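PDB 6C72: particle-associated glycoside hydrolase from Acinetobacter phage Fri1, which degrades the capsular polysaccharide of Acinetobacter baumannii as a trimeric tailspike, a step that probably lets the phage reach and enter its host. Local coordinates for residues 27-38 against 71-81; 532-543 against 558-566. All blocks are in the same frame, centred on the assembly; numbering follows the deposited sequence.

Contact 1: 27-38 against 71-81; sequences LRKVKGLFHNQK and IRVTGAATGAW
The indole of Trp81 lies against the turn at Leu27 to Val30, and its polar edge is tied down there: NE1 donates to Val30 O over 2.9 Å with an N-H...O angle of 162°. The acceptor sits almost exactly in the ring plane, although the donor is tilted from the plane of the carbonyl. Leu27 covers one face. With CG anti to the backbone N (chi1 -169°), its CD1 stands 3.5 Å from the centroid of the five-membered ring, nearly on the ring normal, a CH-pi contact, while CD2 turns to Trp81 CB and Ile71 CG2. At the far edge of the indole, Gln37 O approaches CZ3 in the ring plane at 3.3 Å. Gln37 also reaches back with an extended side chain, and its OE1 takes the N-H of Leu33 at 2.7 Å, bracing the loop that wraps the tryptophan. Bond, face contact and edge contact together limit rotation of the indole.

A second focus is Arg28 O, which accepts from Thr74 N at 3.0 Å and also receives a CA-H...O contact from Val73 CA. The side chain of Arg28 runs extended across Arg72 O, with CG 3.5 Å from that oxygen, and crosses the Ile71 side chain at about a right angle, its CG passing Ile71 CG2. Its guanidinium continues to a salt bridge with Asp65. On the outer side, the aliphatic part of Lys31 rests on Ala76 CB, 3.9 Å from CD.

The 27-38 connection, leaving helix 24-27 for strand 38-41, thus covers the hairpin of strands 70-72 and 80-83. Tyr55 and Trp57 of strand 54-58 and Ala39 of strand 38-41, all from the N-terminal five-stranded mixed sheet, continue the apolar layer around Leu27 and Trp81.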
loop_
_atom_site.group_PDB
_atom_site.type_symbol
_atom_site.label_atom_id
_atom_site.label_comp_id
_atom_site.label_asym_id
_atom_site.label_seq_id
_atom_site.Cartn_x
_atom_site.Cartn_y
_atom_site.Cartn_z
ATOM N N LEU A 27 -45.470 34.447 -5.437
ATOM C CA LEU A 27 -44.480 35.142 -6.256
ATOM C C LEU A 27 -44.976 35.341 -7.690
ATOM O O LEU A 27 -44.704 36.376 -8.307
ATOM C CB LEU A 27 -43.163 34.359 -6.237
ATOM C CG LEU A 27 -41.877 34.980 -6.791
ATOM C CD1 LEU A 27 -41.488 36.248 -6.041
ATOM C CD2 LEU A 27 -40.745 33.958 -6.742
ATOM N N ARG A 28 -45.726 34.374 -8.226
ATOM C CA ARG A 28 -46.248 34.492 -9.581
ATOM C C ARG A 28 -47.267 35.619 -9.731
ATOM O O ARG A 28 -47.618 35.970 -10.866
ATOM C CB ARG A 28 -46.883 33.173 -10.028
ATOM C CG ARG A 28 -45.919 32.028 -10.183
ATOM C CD ARG A 28 -46.538 30.867 -10.956
ATOM N NE ARG A 28 -45.512 29.899 -11.340
ATOM C CZ ARG A 28 -45.265 28.753 -10.702
ATOM N NH1 ARG A 28 -45.990 28.404 -9.646
ATOM N NH2 ARG A 28 -44.289 27.951 -11.132
ATOM N N LYS A 29 -47.738 36.197 -8.627
ATOM C CA LYS A 29 -48.727 37.263 -8.660
ATOM C C LYS A 29 -48.117 38.615 -8.325
ATOM O O LYS A 29 -48.845 39.603 -8.202
ATOM C CB LYS A 29 -49.877 36.942 -7.706
ATOM C CG LYS A 29 -50.617 35.639 -8.010
ATOM C CD LYS A 29 -51.526 35.238 -6.834
ATOM C CE LYS A 29 -52.431 34.047 -7.159
ATOM N NZ LYS A 29 -53.823 34.471 -7.537
ATOM N N VAL A 30 -46.797 38.689 -8.193
ATOM C CA VAL A 30 -46.103 39.907 -7.795
ATOM C C VAL A 30 -45.071 40.216 -8.868
ATOM O O VAL A 30 -44.271 39.351 -9.234
ATOM C CB VAL A 30 -45.432 39.761 -6.414
ATOM C CG1 VAL A 30 -44.888 41.102 -5.940
ATOM C CG2 VAL A 30 -46.399 39.179 -5.408
ATOM N N LYS A 31 -45.096 41.445 -9.368
ATOM C CA LYS A 31 -44.170 41.912 -10.388
ATOM C C LYS A 31 -43.029 42.709 -9.774
ATOM O O LYS A 31 -43.231 43.472 -8.825
ATOM C CB LYS A 31 -44.917 42.778 -11.396
ATOM C CG LYS A 31 -45.895 42.012 -12.255
ATOM C CD LYS A 31 -46.544 42.947 -13.269
ATOM C CE LYS A 31 -45.501 43.505 -14.224
ATOM N NZ LYS A 31 -46.092 44.336 -15.317
ATOM N N GLY A 32 -41.839 42.558 -10.348
ATOM C CA GLY A 32 -40.692 43.302 -9.866
ATOM C C GLY A 32 -40.740 44.754 -10.297
ATOM O O GLY A 32 -41.154 45.081 -11.406
ATOM N N LEU A 33 -40.317 45.638 -9.390
ATOM C CA LEU A 33 -40.320 47.065 -9.693
ATOM C C LEU A 33 -39.193 47.425 -10.653
ATOM O O LEU A 33 -39.409 48.129 -11.644
ATOM C CB LEU A 33 -40.200 47.861 -8.397
ATOM C CG LEU A 33 -41.278 47.475 -7.384
ATOM C CD1 LEU A 33 -41.110 48.237 -6.076
ATOM C CD2 LEU A 33 -42.660 47.706 -7.987
ATOM N N PHE A 34 -37.989 46.928 -10.393
ATOM C CA PHE A 34 -36.815 47.300 -11.164
ATOM C C PHE A 34 -36.001 46.061 -11.525
ATOM O O PHE A 34 -36.239 44.959 -11.021
ATOM C CB PHE A 34 -35.947 48.296 -10.385
ATOM C CG PHE A 34 -35.620 47.846 -8.987
ATOM C CD1 PHE A 34 -36.474 48.127 -7.932
ATOM C CD2 PHE A 34 -34.455 47.138 -8.731
ATOM C CE1 PHE A 34 -36.169 47.714 -6.649
ATOM C CE2 PHE A 34 -34.147 46.723 -7.455
ATOM C CZ PHE A 34 -35.003 47.011 -6.412
ATOM N N HIS A 35 -35.019 46.267 -12.403
ATOM C CA HIS A 35 -34.175 45.173 -12.868
ATOM C C HIS A 35 -33.398 44.569 -11.703
ATOM O O HIS A 35 -32.747 45.282 -10.935
ATOM C CB HIS A 35 -33.214 45.673 -13.955
ATOM C CG HIS A 35 -32.342 44.604 -14.549
ATOM N ND1 HIS A 35 -32.849 43.457 -15.125
ATOM C CD2 HIS A 35 -30.995 44.520 -14.673
ATOM C CE1 HIS A 35 -31.852 42.709 -15.569
ATOM N NE2 HIS A 35 -30.716 43.332 -15.308
ATOM N N ASN A 36 -33.493 43.247 -11.571
ATOM C CA ASN A 36 -32.770 42.489 -10.552
ATOM C C ASN A 36 -33.170 42.931 -9.145
ATOM O O ASN A 36 -32.329 43.132 -8.267
ATOM C CB ASN A 36 -31.256 42.601 -10.759
ATOM C CG ASN A 36 -30.769 41.801 -11.958
ATOM O OD1 ASN A 36 -31.267 40.710 -12.237
ATOM N ND2 ASN A 36 -29.792 42.348 -12.679
ATOM N N GLN A 37 -34.474 43.084 -8.936
ATOM C CA GLN A 37 -35.005 43.282 -7.597
ATOM C C GLN A 37 -34.997 41.971 -6.822
ATOM O O GLN A 37 -35.237 40.897 -7.380
ATOM C CB GLN A 37 -36.427 43.838 -7.637
ATOM C CG GLN A 37 -36.981 44.148 -6.253
ATOM C CD GLN A 37 -38.418 44.608 -6.274
ATOM O OE1 GLN A 37 -39.131 44.419 -7.257
ATOM N NE2 GLN A 37 -38.861 45.201 -5.175
ATOM N N LYS A 38 -34.742 42.075 -5.520
ATOM C CA LYS A 38 -34.652 40.918 -4.641
ATOM C C LYS A 38 -36.038 40.463 -4.198
ATOM O O LYS A 38 -36.867 41.279 -3.784
ATOM C CB LYS A 38 -33.821 41.280 -3.410
ATOM C CG LYS A 38 -33.502 40.146 -2.443
ATOM C CD LYS A 38 -32.471 40.626 -1.424
ATOM C CE LYS A 38 -32.358 39.691 -0.229
ATOM N NZ LYS A 38 -31.399 40.215 0.794
ATOM N N ILE A 71 -39.453 31.555 -12.679
ATOM C CA ILE A 71 -40.789 31.680 -12.109
ATOM C C ILE A 71 -41.492 32.802 -12.873
ATOM O O ILE A 71 -41.251 33.991 -12.629
ATOM C CB ILE A 71 -40.749 31.949 -10.598
ATOM C CG1 ILE A 71 -39.944 30.859 -9.879
ATOM C CG2 ILE A 71 -42.156 32.029 -10.021
ATOM C CD1 ILE A 71 -40.437 29.435 -10.147
ATOM N N ARG A 72 -42.350 32.435 -13.821
ATOM C CA ARG A 72 -43.009 33.428 -14.654
ATOM C C ARG A 72 -44.219 34.013 -13.934
ATOM O O ARG A 72 -44.998 33.288 -13.305
ATOM C CB ARG A 72 -43.435 32.802 -15.984
ATOM C CG ARG A 72 -42.272 32.406 -16.899
ATOM C CD ARG A 72 -41.639 33.630 -17.543
ATOM N NE ARG A 72 -42.647 34.452 -18.208
ATOM C CZ ARG A 72 -43.133 34.204 -19.423
ATOM N NH1 ARG A 72 -42.718 33.157 -20.115
ATOM N NH2 ARG A 72 -44.043 35.007 -19.948
ATOM N N VAL A 73 -44.374 35.329 -14.036
ATOM C CA VAL A 73 -45.516 36.026 -13.451
ATOM C C VAL A 73 -46.741 35.772 -14.321
ATOM O O VAL A 73 -46.731 36.056 -15.522
ATOM C CB VAL A 73 -45.229 37.524 -13.293
ATOM C CG1 VAL A 73 -46.493 38.274 -12.986
ATOM C CG2 VAL A 73 -44.245 37.731 -12.167
ATOM N N THR A 74 -47.782 35.194 -13.716
ATOM C CA THR A 74 -48.978 34.791 -14.446
ATOM C C THR A 74 -49.833 35.978 -14.882
ATOM O O THR A 74 -50.556 35.879 -15.879
ATOM C CB THR A 74 -49.811 33.850 -13.580
ATOM O OG1 THR A 74 -50.121 34.501 -12.340
ATOM C CG2 THR A 74 -49.037 32.576 -13.279
ATOM N N GLY A 75 -49.823 37.071 -14.124
ATOM C CA GLY A 75 -50.598 38.268 -14.405
ATOM C C GLY A 75 -49.947 39.290 -15.311
ATOM O O GLY A 75 -50.389 40.442 -15.336
ATOM N N ALA A 76 -48.861 38.927 -15.991
ATOM C CA ALA A 76 -48.142 39.802 -16.908
ATOM C C ALA A 76 -47.734 38.996 -18.134
ATOM O O ALA A 76 -47.561 37.777 -18.059
ATOM C CB ALA A 76 -46.908 40.434 -16.245
ATOM N N ALA A 77 -47.600 39.673 -19.275
ATOM C CA ALA A 77 -47.235 38.951 -20.488
ATOM C C ALA A 77 -45.775 38.499 -20.463
ATOM O O ALA A 77 -45.447 37.442 -21.013
ATOM C CB ALA A 77 -47.510 39.810 -21.713
ATOM N N THR A 78 -44.881 39.301 -19.874
ATOM C CA THR A 78 -43.473 38.945 -19.724
ATOM C C THR A 78 -43.023 39.222 -18.297
ATOM O O THR A 78 -43.644 39.998 -17.564
ATOM C CB THR A 78 -42.535 39.704 -20.678
ATOM O OG1 THR A 78 -42.508 41.092 -20.326
ATOM C CG2 THR A 78 -42.978 39.546 -22.128
ATOM N N GLY A 79 -41.888 38.626 -17.935
ATOM C CA GLY A 79 -41.344 38.822 -16.607
ATOM C C GLY A 79 -41.187 37.528 -15.838
ATOM O O GLY A 79 -42.052 36.651 -15.902
ATOM N N ALA A 80 -40.061 37.377 -15.141
ATOM C CA ALA A 80 -39.846 36.184 -14.342
ATOM C C ALA A 80 -38.945 36.506 -13.165
ATOM O O ALA A 80 -38.106 37.410 -13.222
ATOM C CB ALA A 80 -39.233 35.042 -15.159
ATOM N N TRP A 81 -39.151 35.771 -12.085
ATOM C CA TRP A 81 -38.215 35.765 -10.977
ATOM C C TRP A 81 -37.232 34.630 -11.196
ATOM O O TRP A 81 -37.636 33.473 -11.372
ATOM C CB TRP A 81 -38.940 35.597 -9.645
ATOM C CG TRP A 81 -39.865 36.726 -9.338
ATOM C CD1 TRP A 81 -41.203 36.778 -9.585
ATOM C CD2 TRP A 81 -39.514 37.982 -8.737
ATOM N NE1 TRP A 81 -41.711 37.986 -9.167
ATOM C CE2 TRP A 81 -40.694 38.743 -8.646
ATOM C CE3 TRP A 81 -38.315 38.535 -8.268
ATOM C CZ2 TRP A 81 -40.713 40.029 -8.100
ATOM C CZ3 TRP A 81 -38.337 39.817 -7.728
ATOM C CH2 TRP A 81 -39.526 40.543 -7.645
#

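Contact 2: 532-543 against 558-566; sequences LFVNSDNSTTIT and YSWSGRTLS
Thr541 OG1 gives its proton to Ser536 OG at 2.6 Å, and the methylenes of Arg563 lie across this hydroxyl pair, CG being 3.2 Å from Thr541 OG1. The bent arginine chain carries its NE onward to Val505 O. The larger contact is apolar. Trp560 is clasped between two methyl groups: Thr543 CG2 stands 3.8 Å from the centroid of the five-membered ring, 4° off its normal, and Leu565 CD1 covers the opposite face. Val534 CG2 reaches the six-membered end obliquely, 3.4 Å from Trp560 CH2. Leu532 divides its branches, CD2 lying over the centre of the Tyr558 ring (3.7 Å to the centroid) and CD1 meeting Leu565 CD1 at 3.7 Å. Tyr558 OH bonds to Glu547, and the Tyr558 side chain lies about 3 Å, nearest atoms, from that of His545, a zinc-binding residue whose metal is not bound to this chain here.

Strand segments 532-536 and 558-561 run at 12° with axes 10.4 Å apart, the spacing of two sheets stacked face to face, as in a beta-sandwich. No hydrogen bond joins the segments, which implies that dispersion and CH-pi contacts hold these sheets together.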
loop_
_atom_site.group_PDB
_atom_site.type_symbol
_atom_site.label_atom_id
_atom_site.label_comp_id
_atom_site.label_asym_id
_atom_site.label_seq_id
_atom_site.Cartn_x
_atom_site.Cartn_y
_atom_site.Cartn_z
ATOM N N LEU A 532 37.857 -45.126 -12.510
ATOM C CA LEU A 532 39.100 -44.681 -13.116
ATOM C C LEU A 532 39.619 -43.481 -12.336
ATOM O O LEU A 532 38.840 -42.606 -11.936
ATOM C CB LEU A 532 38.899 -44.308 -14.594
ATOM C CG LEU A 532 38.289 -45.350 -15.542
ATOM C CD1 LEU A 532 38.292 -44.845 -16.958
ATOM C CD2 LEU A 532 39.019 -46.696 -15.465
ATOM N N PHE A 533 40.939 -43.426 -12.151
ATOM C CA PHE A 533 41.590 -42.433 -11.302
ATOM C C PHE A 533 42.687 -41.727 -12.086
ATOM O O PHE A 533 43.356 -42.343 -12.921
ATOM C CB PHE A 533 42.194 -43.087 -10.049
ATOM C CG PHE A 533 41.200 -43.866 -9.238
ATOM C CD1 PHE A 533 40.834 -45.151 -9.606
ATOM C CD2 PHE A 533 40.619 -43.303 -8.109
ATOM C CE1 PHE A 533 39.911 -45.856 -8.856
ATOM C CE2 PHE A 533 39.699 -44.006 -7.350
ATOM C CZ PHE A 533 39.342 -45.277 -7.716
ATOM N N VAL A 534 42.831 -40.426 -11.862
ATOM C CA VAL A 534 43.855 -39.620 -12.519
ATOM C C VAL A 534 44.410 -38.618 -11.516
ATOM O O VAL A 534 43.655 -38.021 -10.743
ATOM C CB VAL A 534 43.294 -38.860 -13.739
ATOM C CG1 VAL A 534 44.425 -38.287 -14.566
ATOM C CG2 VAL A 534 42.442 -39.753 -14.576
ATOM N N ASN A 535 45.717 -38.393 -11.556
ATOM C CA ASN A 535 46.312 -37.267 -10.848
ATOM C C ASN A 535 47.315 -36.599 -11.777
ATOM O O ASN A 535 48.094 -37.280 -12.453
ATOM C CB ASN A 535 46.984 -37.705 -9.542
ATOM C CG ASN A 535 47.146 -36.558 -8.546
ATOM O OD1 ASN A 535 47.966 -36.627 -7.626
ATOM N ND2 ASN A 535 46.362 -35.503 -8.726
ATOM N N SER A 536 47.266 -35.273 -11.843
ATOM C CA SER A 536 48.168 -34.513 -12.689
ATOM C C SER A 536 48.731 -33.328 -11.928
ATOM O O SER A 536 48.035 -32.707 -11.123
ATOM C CB SER A 536 47.462 -34.000 -13.943
ATOM O OG SER A 536 46.864 -35.064 -14.639
ATOM N N ASP A 537 49.987 -32.996 -12.218
ATOM C CA ASP A 537 50.507 -31.697 -11.822
ATOM C C ASP A 537 50.329 -30.735 -12.994
ATOM O O ASP A 537 49.369 -30.877 -13.763
ATOM C CB ASP A 537 51.966 -31.805 -11.384
ATOM C CG ASP A 537 52.858 -32.409 -12.455
ATOM O OD1 ASP A 537 52.464 -32.427 -13.645
ATOM O OD2 ASP A 537 53.964 -32.864 -12.102
ATOM N N ASN A 538 51.261 -29.796 -13.196
ATOM C CA ASN A 538 51.066 -28.809 -14.254
ATOM C C ASN A 538 51.281 -29.370 -15.658
ATOM O O ASN A 538 51.033 -28.651 -16.630
ATOM C CB ASN A 538 51.986 -27.603 -14.054
ATOM C CG ASN A 538 51.539 -26.386 -14.869
ATOM O OD1 ASN A 538 50.352 -26.058 -14.922
ATOM N ND2 ASN A 538 52.487 -25.752 -15.560
ATOM N N SER A 539 51.724 -30.619 -15.800
ATOM C CA SER A 539 51.944 -31.142 -17.140
ATOM C C SER A 539 51.848 -32.659 -17.235
ATOM O O SER A 539 51.521 -33.183 -18.301
ATOM C CB SER A 539 53.319 -30.710 -17.643
ATOM O OG SER A 539 54.336 -31.370 -16.910
ATOM N N THR A 540 52.123 -33.372 -16.146
ATOM C CA THR A 540 52.272 -34.823 -16.165
ATOM C C THR A 540 51.093 -35.516 -15.492
ATOM O O THR A 540 50.560 -35.027 -14.493
ATOM C CB THR A 540 53.562 -35.230 -15.454
ATOM O OG1 THR A 540 54.642 -34.507 -16.041
ATOM C CG2 THR A 540 53.821 -36.712 -15.632
ATOM N N THR A 541 50.745 -36.698 -16.004
ATOM C CA THR A 541 49.529 -37.399 -15.615
ATOM C C THR A 541 49.792 -38.882 -15.368
ATOM O O THR A 541 50.479 -39.529 -16.164
ATOM C CB THR A 541 48.475 -37.231 -16.711
ATOM O OG1 THR A 541 48.056 -35.864 -16.753
ATOM C CG2 THR A 541 47.291 -38.129 -16.471
ATOM N N ILE A 542 49.254 -39.409 -14.262
ATOM C CA ILE A 542 49.246 -40.838 -13.961
ATOM C C ILE A 542 47.795 -41.283 -13.823
ATOM O O ILE A 542 46.960 -40.540 -13.291
ATOM C CB ILE A 542 50.032 -41.166 -12.674
ATOM C CG1 ILE A 542 51.456 -40.626 -12.767
ATOM C CG2 ILE A 542 50.087 -42.673 -12.445
ATOM C CD1 ILE A 542 52.346 -41.045 -11.602
ATOM N N THR A 543 47.486 -42.478 -14.325
ATOM C CA THR A 543 46.146 -43.046 -14.233
ATOM C C THR A 543 46.187 -44.396 -13.523
ATOM O O THR A 543 47.241 -45.029 -13.390
ATOM C CB THR A 543 45.482 -43.251 -15.610
ATOM O OG1 THR A 543 46.169 -44.283 -16.341
ATOM C CG2 THR A 543 45.474 -41.965 -16.415
ATOM N N TYR A 558 37.707 -48.811 -21.801
ATOM C CA TYR A 558 38.191 -47.460 -21.581
ATOM C C TYR A 558 39.633 -47.363 -22.040
ATOM O O TYR A 558 40.369 -48.348 -22.031
ATOM C CB TYR A 558 38.066 -47.054 -20.106
ATOM C CG TYR A 558 38.627 -48.082 -19.166
ATOM C CD1 TYR A 558 39.967 -48.059 -18.804
ATOM C CD2 TYR A 558 37.820 -49.086 -18.644
ATOM C CE1 TYR A 558 40.485 -48.993 -17.954
ATOM C CE2 TYR A 558 38.336 -50.026 -17.786
ATOM C CZ TYR A 558 39.670 -49.975 -17.457
ATOM O OH TYR A 558 40.198 -50.907 -16.615
ATOM N N SER A 559 40.029 -46.161 -22.442
ATOM C CA SER A 559 41.373 -45.917 -22.938
ATOM C C SER A 559 41.723 -44.459 -22.703
ATOM O O SER A 559 40.901 -43.570 -22.933
ATOM C CB SER A 559 41.496 -46.249 -24.424
ATOM O OG SER A 559 42.720 -45.772 -24.950
ATOM N N TRP A 560 42.940 -44.233 -22.230
ATOM C CA TRP A 560 43.474 -42.905 -21.977
ATOM C C TRP A 560 44.476 -42.556 -23.066
ATOM O O TRP A 560 45.305 -43.389 -23.463
ATOM C CB TRP A 560 44.161 -42.823 -20.604
ATOM C CG TRP A 560 43.216 -42.825 -19.442
ATOM C CD1 TRP A 560 42.893 -43.890 -18.645
ATOM C CD2 TRP A 560 42.476 -41.708 -18.940
ATOM N NE1 TRP A 560 41.985 -43.503 -17.687
ATOM C CE2 TRP A 560 41.715 -42.169 -17.844
ATOM C CE3 TRP A 560 42.381 -40.358 -19.309
ATOM C CZ2 TRP A 560 40.868 -41.333 -17.120
ATOM C CZ3 TRP A 560 41.535 -39.526 -18.581
ATOM C CH2 TRP A 560 40.786 -40.019 -17.507
ATOM N N SER A 561 44.387 -41.324 -23.552
ATOM C CA SER A 561 45.406 -40.726 -24.408
ATOM C C SER A 561 45.778 -39.416 -23.728
ATOM O O SER A 561 45.074 -38.413 -23.881
ATOM C CB SER A 561 44.888 -40.510 -25.818
ATOM O OG SER A 561 45.845 -39.824 -26.598
ATOM N N GLY A 562 46.860 -39.429 -22.965
ATOM C CA GLY A 562 47.138 -38.298 -22.100
ATOM C C GLY A 562 46.014 -38.154 -21.086
ATOM O O GLY A 562 45.674 -39.090 -20.355
ATOM N N ARG A 563 45.378 -36.987 -21.074
ATOM C CA ARG A 563 44.305 -36.676 -20.142
ATOM C C ARG A 563 42.918 -36.831 -20.758
ATOM O O ARG A 563 41.923 -36.458 -20.127
ATOM C CB ARG A 563 44.495 -35.260 -19.598
ATOM C CG ARG A 563 45.488 -35.203 -18.455
ATOM C CD ARG A 563 46.197 -33.859 -18.373
ATOM N NE ARG A 563 45.268 -32.765 -18.593
ATOM C CZ ARG A 563 45.381 -31.851 -19.548
ATOM N NH1 ARG A 563 46.413 -31.865 -20.387
ATOM N NH2 ARG A 563 44.448 -30.918 -19.649
ATOM N N THR A 564 42.832 -37.358 -21.975
ATOM C CA THR A 564 41.561 -37.561 -22.659
ATOM C C THR A 564 41.118 -39.012 -22.538
ATOM O O THR A 564 41.833 -39.920 -22.972
ATOM C CB THR A 564 41.687 -37.150 -24.122
ATOM O OG1 THR A 564 41.951 -35.747 -24.174
ATOM C CG2 THR A 564 40.419 -37.464 -24.904
ATOM N N LEU A 565 39.913 -39.219 -22.010
ATOM C CA LEU A 565 39.355 -40.550 -21.813
ATOM C C LEU A 565 38.447 -40.918 -22.978
ATOM O O LEU A 565 37.619 -40.108 -23.399
ATOM C CB LEU A 565 38.568 -40.618 -20.507
ATOM C CG LEU A 565 37.730 -41.879 -20.309
ATOM C CD1 LEU A 565 38.610 -43.116 -20.255
ATOM C CD2 LEU A 565 36.895 -41.748 -19.040
ATOM N N SER A 566 38.600 -42.140 -23.491
ATOM C CA SER A 566 37.723 -42.689 -24.516
ATOM C C SER A 566 37.059 -43.954 -23.995
ATOM O O SER A 566 37.690 -44.758 -23.299
ATOM C CB SER A 566 38.493 -43.001 -25.796
ATOM O OG SER A 566 39.010 -41.812 -26.364
#

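From the N terminus, contact 1 first closes a loop of 32 residues that holds strands 38-41 and 54-58, binding the connection into strand 38-41 to the hairpin of the last two strands of the N-terminal mixed sheet. The chain then climbs through the run of parallel strands, consistent with the beta-helix of tailspikes, before entering the C-terminal antiparallel sheets. There contact 2 closes a loop of 14 residues and joins the six-stranded sheet to the four-stranded one. The contacts follow in series, neither nested nor crossed; the centres of contacts 1 and 2 are about 117 Å apart, on opposite sides of the chain's centre. Both also touch the second subunit, so the trimer is engaged near each end.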